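PDB 3X17: endoglucanase from Uncultured bacterium, which probably hydrolyses internal beta-1,4-glucosidic bonds of cellulose, as a family 9 glycoside hydrolase with an N-terminal Ig-like domain. Local coordinates for residues R460-Q465 with A554-L559; T89-P94 with F110-V115. All coordinates share one frame; numbering follows the deposited sequence.

Contact 1. Residues R460-Q465 with A554-L559; sequences RAALAQ and AHFASL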
loop_
_atom_site.group_PDB
_atom_site.type_symbol
_atom_site.label_atom_id
_atom_site.label_comp_id
_atom_site.label_asym_id
_atom_site.label_seq_id
_atom_site.Cartn_x
_atom_site.Cartn_y
_atom_site.Cartn_z
ATOM N N ARG A 460 -0.113 -16.838 -7.728
ATOM C CA ARG A 460 -0.597 -17.450 -6.501
ATOM C C ARG A 460 0.053 -16.790 -5.277
ATOM O O ARG A 460 -0.634 -16.489 -4.300
ATOM C CB ARG A 460 -0.384 -18.972 -6.472
ATOM C CG ARG A 460 -0.911 -19.621 -5.163
ATOM C CD ARG A 460 -0.676 -21.143 -5.128
ATOM N NE ARG A 460 0.716 -21.476 -4.805
ATOM C CZ ARG A 460 1.581 -22.043 -5.653
ATOM N NH1 ARG A 460 1.192 -22.359 -6.888
ATOM N NH2 ARG A 460 2.838 -22.287 -5.271
ATOM N N ALA A 461 1.370 -16.598 -5.329
ATOM C CA ALA A 461 2.082 -16.010 -4.208
ATOM C C ALA A 461 1.607 -14.585 -3.941
ATOM O O ALA A 461 1.563 -14.168 -2.800
ATOM C CB ALA A 461 3.604 -16.051 -4.424
ATOM N N ALA A 462 1.303 -13.827 -4.995
ATOM C CA ALA A 462 0.752 -12.490 -4.839
ATOM C C ALA A 462 -0.636 -12.565 -4.202
ATOM O O ALA A 462 -0.949 -11.805 -3.271
ATOM C CB ALA A 462 0.679 -11.777 -6.197
ATOM N N LEU A 463 -1.481 -13.463 -4.693
ATOM C CA LEU A 463 -2.822 -13.608 -4.111
ATOM C C LEU A 463 -2.712 -13.886 -2.618
ATOM O O LEU A 463 -3.520 -13.401 -1.816
ATOM C CB LEU A 463 -3.603 -14.753 -4.766
ATOM C CG LEU A 463 -4.982 -15.063 -4.179
ATOM C CD1 LEU A 463 -5.882 -13.785 -4.241
ATOM C CD2 LEU A 463 -5.632 -16.174 -5.014
ATOM N N ALA A 464 -1.714 -14.677 -2.260
ATOM C CA ALA A 464 -1.512 -15.075 -0.871
ATOM C C ALA A 464 -1.269 -13.856 0.042
ATOM O O ALA A 464 -1.404 -13.955 1.278
ATOM C CB ALA A 464 -0.340 -16.047 -0.784
ATOM N N GLN A 465 -0.878 -12.729 -0.547
ATOM C CA GLN A 465 -0.670 -11.505 0.260
ATOM C C GLN A 465 -1.993 -10.804 0.580
ATOM O O GLN A 465 -2.191 -10.307 1.698
ATOM C CB GLN A 465 0.274 -10.524 -0.441
ATOM C CG GLN A 465 1.590 -11.144 -0.787
ATOM C CD GLN A 465 2.087 -12.053 0.319
ATOM O OE1 GLN A 465 2.099 -11.658 1.505
ATOM N NE2 GLN A 465 2.483 -13.296 -0.048
ATOM N N ALA A 554 -6.347 -4.796 -7.539
ATOM C CA ALA A 554 -6.765 -4.509 -8.915
ATOM C C ALA A 554 -6.369 -5.648 -9.880
ATOM O O ALA A 554 -7.135 -6.002 -10.775
ATOM C CB ALA A 554 -6.201 -3.178 -9.389
ATOM N N HIS A 555 -5.200 -6.251 -9.663
ATOM C CA HIS A 555 -4.821 -7.438 -10.414
ATOM C C HIS A 555 -5.892 -8.541 -10.338
ATOM O O HIS A 555 -6.284 -9.118 -11.351
ATOM C CB HIS A 555 -3.470 -7.985 -9.956
ATOM C CG HIS A 555 -3.029 -9.196 -10.731
ATOM N ND1 HIS A 555 -2.211 -9.116 -11.842
ATOM C CD2 HIS A 555 -3.351 -10.507 -10.593
ATOM C CE1 HIS A 555 -2.040 -10.328 -12.344
ATOM N NE2 HIS A 555 -2.720 -11.188 -11.608
ATOM N N PHE A 556 -6.391 -8.818 -9.142
ATOM C CA PHE A 556 -7.327 -9.907 -9.000
ATOM C C PHE A 556 -8.787 -9.518 -9.239
ATOM O O PHE A 556 -9.638 -10.389 -9.392
ATOM C CB PHE A 556 -7.113 -10.602 -7.664
ATOM C CG PHE A 556 -5.823 -11.375 -7.599
ATOM C CD1 PHE A 556 -5.696 -12.575 -8.273
ATOM C CD2 PHE A 556 -4.692 -10.822 -7.016
ATOM C CE1 PHE A 556 -4.505 -13.287 -8.235
ATOM C CE2 PHE A 556 -3.508 -11.523 -6.969
ATOM C CZ PHE A 556 -3.423 -12.785 -7.566
ATOM N N ALA A 557 -9.061 -8.226 -9.387
ATOM C CA ALA A 557 -10.403 -7.755 -9.710
ATOM C C ALA A 557 -10.619 -7.788 -11.216
ATOM O O ALA A 557 -11.741 -7.682 -11.679
ATOM C CB ALA A 557 -10.610 -6.340 -9.215
ATOM N N SER A 558 -9.553 -7.867 -11.971
ATOM C CA SER A 558 -9.724 -7.779 -13.389
ATOM C C SER A 558 -9.453 -9.081 -14.137
ATOM O O SER A 558 -10.007 -9.326 -15.180
ATOM C CB SER A 558 -8.883 -6.644 -13.941
ATOM O OG SER A 558 -7.565 -6.807 -13.583
ATOM N N LEU A 559 -8.592 -9.908 -13.590
ATOM C CA LEU A 559 -8.084 -11.033 -14.318
ATOM C C LEU A 559 -7.315 -10.492 -15.506
ATOM O O LEU A 559 -6.226 -10.962 -15.829
ATOM C CB LEU A 559 -9.224 -11.901 -14.821
ATOM C CG LEU A 559 -10.007 -12.690 -13.791
ATOM C CD1 LEU A 559 -9.405 -12.573 -12.419
ATOM C CD2 LEU A 559 -11.438 -12.236 -13.848
#
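The ring of Phe556 is the centre of this contact, pushed end-on from helix 543-558 against the side of helix 456-469 at Leu463. Its CZ meets CB of Leu463 at 3.4 Å and lies 3.5 Å from the backbone N of Leu463, so the far end of the ring presses tightly on the helix backbone. CG of Leu463 stands anti to the backbone N (chi1 176°), and with chi2 near +60° CD1 comes to lie over the aromatic ring. There the methyl sits 4.0 Å from the ring centroid and only 2° off the normal, a CH-pi contact almost exactly above the middle of the face. The opposite face is taken by the neighbour in sequence: His555 brings CD2 to 3.6 Å above the plane of the Phe556 ring, placing the phenyl between a methyl and an imidazole carbon. A hydrogen bond from ND1 to the hydroxyl of Tyr201 holds His555 in turn, with a weak one from NE2 to Glu459. Beside Leu463, the methyl of Ala462 grazes the ring, CB to CE2 of Phe556 being 4.3 Å. One turn of helix 456-469 is tied on another side by Gln465, whose NE2 bonds the carbonyl O of its own-helix Ala461 at 3.0 Å and also reaches Gly423 O. Tyr116 of helix 115-130 packs on both Leu463 and Phe556. This is buried apolar helix-helix packing of the (alpha/alpha)6 barrel, to which the last helix, 543-558, contributes Phe556, packed beside Leu463.

Contact 2. Residues T89-P94 with F110-V115; sequences TSLTAP and FAIGPV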
loop_
_atom_site.group_PDB
_atom_site.type_symbol
_atom_site.label_atom_id
_atom_site.label_comp_id
_atom_site.label_asym_id
_atom_site.label_seq_id
_atom_site.Cartn_x
_atom_site.Cartn_y
_atom_site.Cartn_z
ATOM N N THR A 89 -9.951 -25.069 -4.379
ATOM C CA THR A 89 -10.078 -24.448 -5.719
ATOM C C THR A 89 -11.263 -24.953 -6.543
ATOM O O THR A 89 -11.918 -24.169 -7.247
ATOM C CB THR A 89 -8.784 -24.666 -6.563
ATOM O OG1 THR A 89 -7.660 -24.114 -5.864
ATOM C CG2 THR A 89 -8.888 -23.982 -7.903
ATOM N N SER A 90 -11.475 -26.271 -6.502
ATOM C CA SER A 90 -12.545 -26.967 -7.259
ATOM C C SER A 90 -13.892 -26.316 -7.067
ATOM O O SER A 90 -14.727 -26.355 -7.966
ATOM C CB SER A 90 -12.690 -28.424 -6.782
ATOM O OG SER A 90 -11.602 -29.212 -7.208
ATOM N N LEU A 91 -14.128 -25.807 -5.871
ATOM C CA LEU A 91 -15.368 -25.182 -5.545
ATOM C C LEU A 91 -15.364 -23.872 -6.266
ATOM O O LEU A 91 -14.498 -23.076 -6.010
ATOM C CB LEU A 91 -15.437 -24.958 -4.042
ATOM C CG LEU A 91 -16.815 -24.720 -3.477
ATOM C CD1 LEU A 91 -16.800 -24.108 -2.157
ATOM C CD2 LEU A 91 -17.513 -23.876 -4.418
ATOM N N THR A 92 -16.306 -23.661 -7.187
ATOM C CA THR A 92 -16.338 -22.424 -7.969
ATOM C C THR A 92 -17.747 -21.884 -8.079
ATOM O O THR A 92 -17.970 -20.884 -8.757
ATOM C CB THR A 92 -15.777 -22.580 -9.406
ATOM O OG1 THR A 92 -16.712 -23.302 -10.207
ATOM C CG2 THR A 92 -14.422 -23.287 -9.443
ATOM N N ALA A 93 -18.693 -22.514 -7.394
ATOM C CA ALA A 93 -20.080 -21.997 -7.361
ATOM C C ALA A 93 -20.254 -20.744 -6.487
ATOM O O ALA A 93 -19.942 -20.757 -5.292
ATOM C CB ALA A 93 -21.089 -23.099 -6.959
ATOM N N PRO A 94 -20.680 -19.632 -7.110
ATOM C CA PRO A 94 -20.867 -18.357 -6.414
ATOM C C PRO A 94 -21.829 -18.485 -5.258
ATOM O O PRO A 94 -22.925 -19.025 -5.430
ATOM C CB PRO A 94 -21.493 -17.447 -7.490
ATOM C CG PRO A 94 -21.127 -18.059 -8.808
ATOM C CD PRO A 94 -20.507 -19.440 -8.558
ATOM N N PHE A 110 -17.563 -16.527 4.337
ATOM C CA PHE A 110 -16.867 -15.853 3.258
ATOM C C PHE A 110 -17.615 -16.100 1.954
ATOM O O PHE A 110 -18.448 -16.991 1.871
ATOM C CB PHE A 110 -15.425 -16.363 3.151
ATOM C CG PHE A 110 -15.326 -17.829 2.833
ATOM C CD1 PHE A 110 -15.339 -18.272 1.511
ATOM C CD2 PHE A 110 -15.287 -18.777 3.863
ATOM C CE1 PHE A 110 -15.252 -19.633 1.210
ATOM C CE2 PHE A 110 -15.175 -20.151 3.569
ATOM C CZ PHE A 110 -15.157 -20.575 2.249
ATOM N N ALA A 111 -17.352 -15.285 0.949
ATOM C CA ALA A 111 -18.051 -15.427 -0.326
ATOM C C ALA A 111 -17.167 -16.063 -1.389
ATOM O O ALA A 111 -15.952 -15.907 -1.367
ATOM C CB ALA A 111 -18.588 -14.049 -0.821
ATOM N N ILE A 112 -17.781 -16.781 -2.319
ATOM C CA ILE A 112 -17.142 -17.025 -3.603
ATOM C C ILE A 112 -17.867 -16.222 -4.663
ATOM O O ILE A 112 -19.088 -16.171 -4.671
ATOM C CB ILE A 112 -17.095 -18.523 -3.963
ATOM C CG1 ILE A 112 -16.137 -19.239 -3.009
ATOM C CG2 ILE A 112 -16.621 -18.705 -5.388
ATOM C CD1 ILE A 112 -16.577 -20.620 -2.592
ATOM N N GLY A 113 -17.109 -15.467 -5.448
ATOM C CA GLY A 113 -17.665 -14.381 -6.244
ATOM C C GLY A 113 -16.545 -13.424 -6.634
ATOM O O GLY A 113 -15.378 -13.688 -6.340
ATOM N N PRO A 114 -16.893 -12.308 -7.290
ATOM C CA PRO A 114 -15.896 -11.319 -7.719
ATOM C C PRO A 114 -15.444 -10.433 -6.538
ATOM O O PRO A 114 -15.658 -9.222 -6.528
ATOM C CB PRO A 114 -16.645 -10.516 -8.774
ATOM C CG PRO A 114 -18.093 -10.544 -8.290
ATOM C CD PRO A 114 -18.271 -11.916 -7.659
ATOM N N VAL A 115 -14.842 -11.053 -5.529
ATOM C CA VAL A 115 -14.731 -10.397 -4.238
ATOM C C VAL A 115 -13.754 -9.214 -4.239
ATOM O O VAL A 115 -13.822 -8.364 -3.360
ATOM C CB VAL A 115 -14.346 -11.391 -3.131
ATOM C CG1 VAL A 115 -15.431 -12.475 -3.010
ATOM C CG2 VAL A 115 -12.969 -12.016 -3.420
#
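Pro94 and Ile112 lie side by side where the loop leading into strand 95-101 passes strand 110-112, their CA atoms 4.9 Å apart, and the carbonyl O of Ile112 approaches CA of Pro94 at 3.3 Å in a CA-H...O contact with an angle of 135° at the hydrogen. The regular pairing of these antiparallel strands begins one residue further on, at the backbone hydrogen bonding of Ile112 with Gly95. Ile112 carries most of the side-chain contact. Its CD1 fits against the branched end of Leu91, 3.5 Å from CD1 and 3.8 Å from CD2 of that residue, so the tip of one side chain rests against both methyls of the other. The ethyl arm of Ile112 is turned well off a staggered position (chi2 142°) as its CD1 meets Leu91, while Leu91 extends its own CG anti to the backbone N (chi1 -161°). The other branch, CG2 of Ile112, lies 3.9 Å from the carbonyl O of Ala93, which is equally close to the CB of Ile112. That oxygen is itself held by the hydroxyl of Tyr97, whose side chain also packs on Leu91 and Ile112. Val64 and Trp65 of strand 63-74 further enclose Leu91, and Pro27 touches Ile112. Across the two segments, then, cohesion is apolar with one CA-H...O contact added; conventional hydrogen bonds next to the contact, between the backbones of Ile112 and Gly95 and between Tyr97 OH and Ala93 O, probably add to its definition.

Overall arrangement
Contact 2 joins a loop of the Ig-like domain to strand 110-112 of its sheet, whereas contact 1 belongs to the helical barrel; their centres are 14 Å apart and their nearest atoms about 6 Å apart, so they do not touch. Two connections bridge them. Segment 110-115 runs directly into helix 115-130, whose Tyr116 packs on Leu463 and Phe556 of contact 1. The loop after strand 24-25 supplies Pro27 to Ile112 and Thr29 to Leu463. Contact 1 is the more central, its centre about 14 Å from the centre of the chain, against about 25 Å for the centre of contact 2. None of the zinc or calcium ligands belongs to these segments; the two contacts probably flank the domain junction, which Thr29 crosses to reach Leu463.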